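Local coordinates for protein Phthiocerol/phenolphthiocerol synthesis polyketide synthase type I PpsC (Mycobacterium tuberculosis, PDB 5NJI) that probably dehydrates beta-hydroxyacyl intermediates to enoyl products during phthiocerol and phenolphthiocerol assembly, and here holds a dodecenoyl-CoA in its dehydratase domain, at residues A[205-210]-A[233-238]. The protein carries 1 engineered substitution. Residues are numbered along the deposited sequence; the frame is centred on the assembly and turned at random.
Sequences ARAQVR and LQTLGA. With 8Z2 (~{S}-[2-[3-[[(2~{R})-4-[[[(2~{R},3~{S},4~{R},5~{R})-5-(6-aminopurin-9-yl)-4-oxidanyl-3-phosphonooxy-oxolan-2-yl]methoxy-oxidanyl-phosphoryl]oxy-oxidanyl-phosphoryl]oxy-3,3-dimethyl-2-oxidanyl-butanoyl]amino]propanoylamino]ethyl] (~{E})-dodec-2-enethioate), chain B.
Thr235 meets Ala207 through one branch of its side chain: chi1 of 69° sets CG2 beside the backbone N and anti to the carbonyl carbon, with the methyl 3.7 Å from Ala207 CB. The same rotation turns OG1 to a hydrogen bond with Ala232 O, so the polar branch is tied back to the preceding helical turn while the methyl faces the strand. This is helix-on-sheet packing of the hotdog type, as in the double-hotdog fold of polyketide synthase dehydratases: the 3-10 segment 235-238 that follows helix 226-234 lies against strand 205-209, which pairs antiparallel with strands 194-200 and 281-289.

Alternation along the strand supplies the second contact. Ala205 and Ala207 direct their methyls at the 3-10 segment, whereas Arg206 points away and reaches a salt bridge with Glu168. Ala205 CB makes an apolar contact with Ala238 CB at 3.9 Å. The carbonyl comes closer still, with Thr235 O only 3.1 Å from Ala205 CB. The angle at Thr235 O between Thr235 C and Ala205 CB is 136°. Thr235 O already accepts Ala238 N at 3.0 Å, from a direction about 100° away from the Ala205 methyl. No hydrogen bond joins the segments, and their summed burial is 172 Å².

The far side of the same turn lines the acyl pocket, largely through backbone atoms. Gln234 CA lies 3.8 Å from CA6 of the bound thioester, while its side chain is secured by Tyr177, Phe191 and Asp230. One turn on, Gly237 N comes within 3.7 Å of carbon CA9 of the dodecenoyl chain.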
loop_
_atom_site.group_PDB
_atom_site.type_symbol
_atom_site.label_atom_id
_atom_site.label_comp_id
_atom_site.label_asym_id
_atom_site.label_seq_id
_atom_site.Cartn_x
_atom_site.Cartn_y
_atom_site.Cartn_z
ATOM N N ALA A 205 -13.621 0.678 12.017
ATOM C CA ALA A 205 -14.206 1.197 10.792
ATOM C C ALA A 205 -14.499 0.062 9.831
ATOM O O ALA A 205 -13.695 -0.860 9.672
ATOM C CB ALA A 205 -13.271 2.209 10.119
ATOM N N ARG A 206 -15.657 0.143 9.177
ATOM C CA ARG A 206 -16.093 -0.845 8.208
ATOM C C ARG A 206 -16.519 -0.093 6.955
ATOM O O ARG A 206 -17.379 0.793 7.019
ATOM C CB ARG A 206 -17.232 -1.700 8.776
ATOM C CG ARG A 206 -16.945 -2.204 10.188
ATOM C CD ARG A 206 -18.002 -3.167 10.705
ATOM N NE ARG A 206 -17.850 -4.503 10.134
ATOM C CZ ARG A 206 -18.584 -5.004 9.142
ATOM N NH1 ARG A 206 -18.344 -6.234 8.708
ATOM N NH2 ARG A 206 -19.558 -4.296 8.585
ATOM N N ALA A 207 -15.890 -0.415 5.831
ATOM C CA ALA A 207 -16.126 0.287 4.582
ATOM C C ALA A 207 -16.530 -0.677 3.475
ATOM O O ALA A 207 -15.989 -1.778 3.350
ATOM C CB ALA A 207 -14.880 1.061 4.141
ATOM N N GLN A 208 -17.456 -0.231 2.641
ATOM C CA GLN A 208 -17.691 -0.839 1.350
ATOM C C GLN A 208 -16.763 -0.163 0.355
ATOM O O GLN A 208 -16.736 1.065 0.295
ATOM C CB GLN A 208 -19.152 -0.646 0.927
ATOM C CG GLN A 208 -19.577 -1.402 -0.324
ATOM C CD GLN A 208 -19.937 -2.846 -0.038
ATOM O OE1 GLN A 208 -20.317 -3.192 1.078
ATOM N NE2 GLN A 208 -19.816 -3.696 -1.047
ATOM N N VAL A 209 -16.020 -0.955 -0.424
ATOM C CA VAL A 209 -14.981 -0.419 -1.295
ATOM C C VAL A 209 -15.165 -0.901 -2.724
ATOM O O VAL A 209 -15.767 -1.937 -2.997
ATOM C CB VAL A 209 -13.562 -0.756 -0.786
ATOM C CG1 VAL A 209 -13.361 -0.147 0.600
ATOM C CG2 VAL A 209 -13.273 -2.248 -0.800
ATOM N N ARG A 210 -14.636 -0.106 -3.652
ATOM C CA ARG A 210 -14.672 -0.435 -5.062
ATOM C C ARG A 210 -13.435 0.185 -5.687
ATOM O O ARG A 210 -12.900 1.169 -5.178
ATOM C CB ARG A 210 -15.922 0.108 -5.746
ATOM C CG ARG A 210 -15.834 1.591 -6.010
ATOM C CD ARG A 210 -17.141 2.156 -6.510
ATOM N NE ARG A 210 -17.460 1.692 -7.855
ATOM C CZ ARG A 210 -16.986 2.257 -8.964
ATOM N NH1 ARG A 210 -16.164 3.298 -8.883
ATOM N NH2 ARG A 210 -17.326 1.781 -10.153
ATOM N N LEU A 233 -6.487 0.968 3.355
ATOM C CA LEU A 233 -5.876 1.735 4.448
ATOM C C LEU A 233 -6.669 2.985 4.807
ATOM O O LEU A 233 -6.650 3.412 5.964
ATOM C CB LEU A 233 -4.453 2.151 4.068
ATOM C CG LEU A 233 -3.452 1.033 3.790
ATOM C CD1 LEU A 233 -2.136 1.646 3.335
ATOM C CD2 LEU A 233 -3.255 0.165 5.034
ATOM N N GLN A 234 -7.343 3.600 3.830
ATOM C CA GLN A 234 -8.112 4.807 4.084
ATOM C C GLN A 234 -9.163 4.579 5.154
ATOM O O GLN A 234 -9.572 5.532 5.820
ATOM C CB GLN A 234 -8.792 5.274 2.809
ATOM C CG GLN A 234 -7.871 5.823 1.747
ATOM C CD GLN A 234 -8.598 5.976 0.433
ATOM O OE1 GLN A 234 -9.820 5.997 0.394
ATOM N NE2 GLN A 234 -7.846 6.048 -0.665
ATOM N N THR A 235 -9.607 3.332 5.322
ATOM C CA THR A 235 -10.608 3.006 6.333
ATOM C C THR A 235 -10.143 3.411 7.722
ATOM O O THR A 235 -10.969 3.704 8.593
ATOM C CB THR A 235 -10.911 1.508 6.310
ATOM O OG1 THR A 235 -9.779 0.789 6.783
ATOM C CG2 THR A 235 -11.222 1.020 4.932
ATOM N N LEU A 236 -8.827 3.422 7.953
ATOM C CA LEU A 236 -8.300 3.775 9.263
ATOM C C LEU A 236 -8.631 5.210 9.626
ATOM O O LEU A 236 -8.700 5.534 10.815
ATOM C CB LEU A 236 -6.792 3.557 9.292
ATOM C CG LEU A 236 -6.386 2.097 9.116
ATOM C CD1 LEU A 236 -4.869 2.019 8.958
ATOM C CD2 LEU A 236 -6.857 1.199 10.271
ATOM N N GLY A 237 -8.900 6.047 8.625
ATOM C CA GLY A 237 -9.286 7.427 8.840
ATOM C C GLY A 237 -10.654 7.600 9.455
ATOM O O GLY A 237 -10.985 8.714 9.874
ATOM N N ALA A 238 -11.455 6.545 9.506
ATOM C CA ALA A 238 -12.793 6.625 10.077
ATOM C C ALA A 238 -12.883 5.988 11.451
ATOM O O ALA A 238 -13.967 5.978 12.037
ATOM C CB ALA A 238 -13.810 5.972 9.142
HETATM C C2 8Z2 B . 16.808 1.987 8.936
HETATM C C4 8Z2 B . 16.555 4.280 9.338
HETATM C C5 8Z2 B . 17.794 4.478 8.954
HETATM C C6 8Z2 B . 18.555 3.478 8.585
HETATM C C8 8Z2 B . 17.024 6.374 9.485
HETATM C C10 8Z2 B . -5.424 8.444 8.906
HETATM C C11 8Z2 B . -5.627 8.218 10.350
HETATM C C12 8Z2 B . -5.460 9.483 11.101
HETATM N N9 8Z2 B . 16.058 5.469 9.610
HETATM N N7 8Z2 B . 18.060 5.757 9.022
HETATM N N3 8Z2 B . 16.033 3.040 9.340
HETATM N N1 8Z2 B . 18.101 2.224 8.568
HETATM N N6 8Z2 B . 19.767 3.826 8.233
HETATM C "C1'" 8Z2 B . 14.560 5.134 10.072
HETATM C "C2'" 8Z2 B . 14.831 4.750 11.478
HETATM O "O2'" 8Z2 B . 14.050 3.564 11.502
HETATM C "C3'" 8Z2 B . 14.327 6.051 12.292
HETATM O "O3'" 8Z2 B . 14.963 6.052 13.603
HETATM C "C4'" 8Z2 B . 12.753 5.881 11.758
HETATM O "O4'" 8Z2 B . 13.093 5.756 10.300
HETATM C "C5'" 8Z2 B . 11.634 6.907 11.851
HETATM O "O5'" 8Z2 B . 11.842 8.095 11.186
HETATM P P1 8Z2 B . 12.962 9.040 11.376
HETATM O O11 8Z2 B . 13.879 8.464 10.399
HETATM O O12 8Z2 B . 13.726 8.963 12.647
HETATM O O6 8Z2 B . 12.566 10.660 11.013
HETATM P P2 8Z2 B . 13.091 11.337 9.645
HETATM O O21 8Z2 B . 14.261 10.522 8.949
HETATM O O22 8Z2 B . 13.514 12.665 9.462
HETATM O O7 8Z2 B . 11.650 11.151 8.898
HETATM C CPA 8Z2 B . 10.374 10.798 9.462
HETATM C CPB 8Z2 B . 9.423 10.788 8.235
HETATM C CP8 8Z2 B . 10.028 9.805 7.216
HETATM C CP7 8Z2 B . 8.037 10.360 8.592
HETATM C CP9 8Z2 B . 9.381 12.194 7.647
HETATM O OP3 8Z2 B . 10.073 8.589 7.851
HETATM C CP6 8Z2 B . 9.235 9.675 5.889
HETATM O OP2 8Z2 B . 9.107 10.630 5.213
HETATM N NP2 8Z2 B . 8.901 8.458 5.484
HETATM C CP5 8Z2 B . 8.226 8.123 4.251
HETATM C CP4 8Z2 B . 6.729 8.054 4.489
HETATM C CP3 8Z2 B . 6.046 7.709 3.147
HETATM O OP1 8Z2 B . 6.586 7.955 2.123
HETATM N NP1 8Z2 B . 4.857 7.158 3.186
HETATM C CP2 8Z2 B . 4.155 6.757 2.005
HETATM C CP1 8Z2 B . 3.551 7.916 1.296
HETATM S S 8Z2 B . 2.215 8.666 2.279
HETATM P P3 8Z2 B . 16.720 6.149 13.554
HETATM O O31 8Z2 B . 16.952 7.319 12.357
HETATM O O32 8Z2 B . 17.430 5.072 12.997
HETATM O O33 8Z2 B . 17.475 6.584 14.733
HETATM C CA1 8Z2 B . 1.095 7.630 2.129
HETATM C CA2 8Z2 B . -0.186 7.979 2.790
HETATM O OA1 8Z2 B . 1.111 6.592 1.547
HETATM C CA3 8Z2 B . -1.284 6.992 2.721
HETATM C CA4 8Z2 B . -2.536 7.327 3.421
HETATM C CA5 8Z2 B . -3.496 6.169 3.510
HETATM C CA6 8Z2 B . -4.733 6.573 4.298
HETATM C CA7 8Z2 B . -4.451 6.597 5.818
HETATM C CA8 8Z2 B . -5.465 7.416 6.590
HETATM C CA9 8Z2 B . -5.443 7.184 8.126
#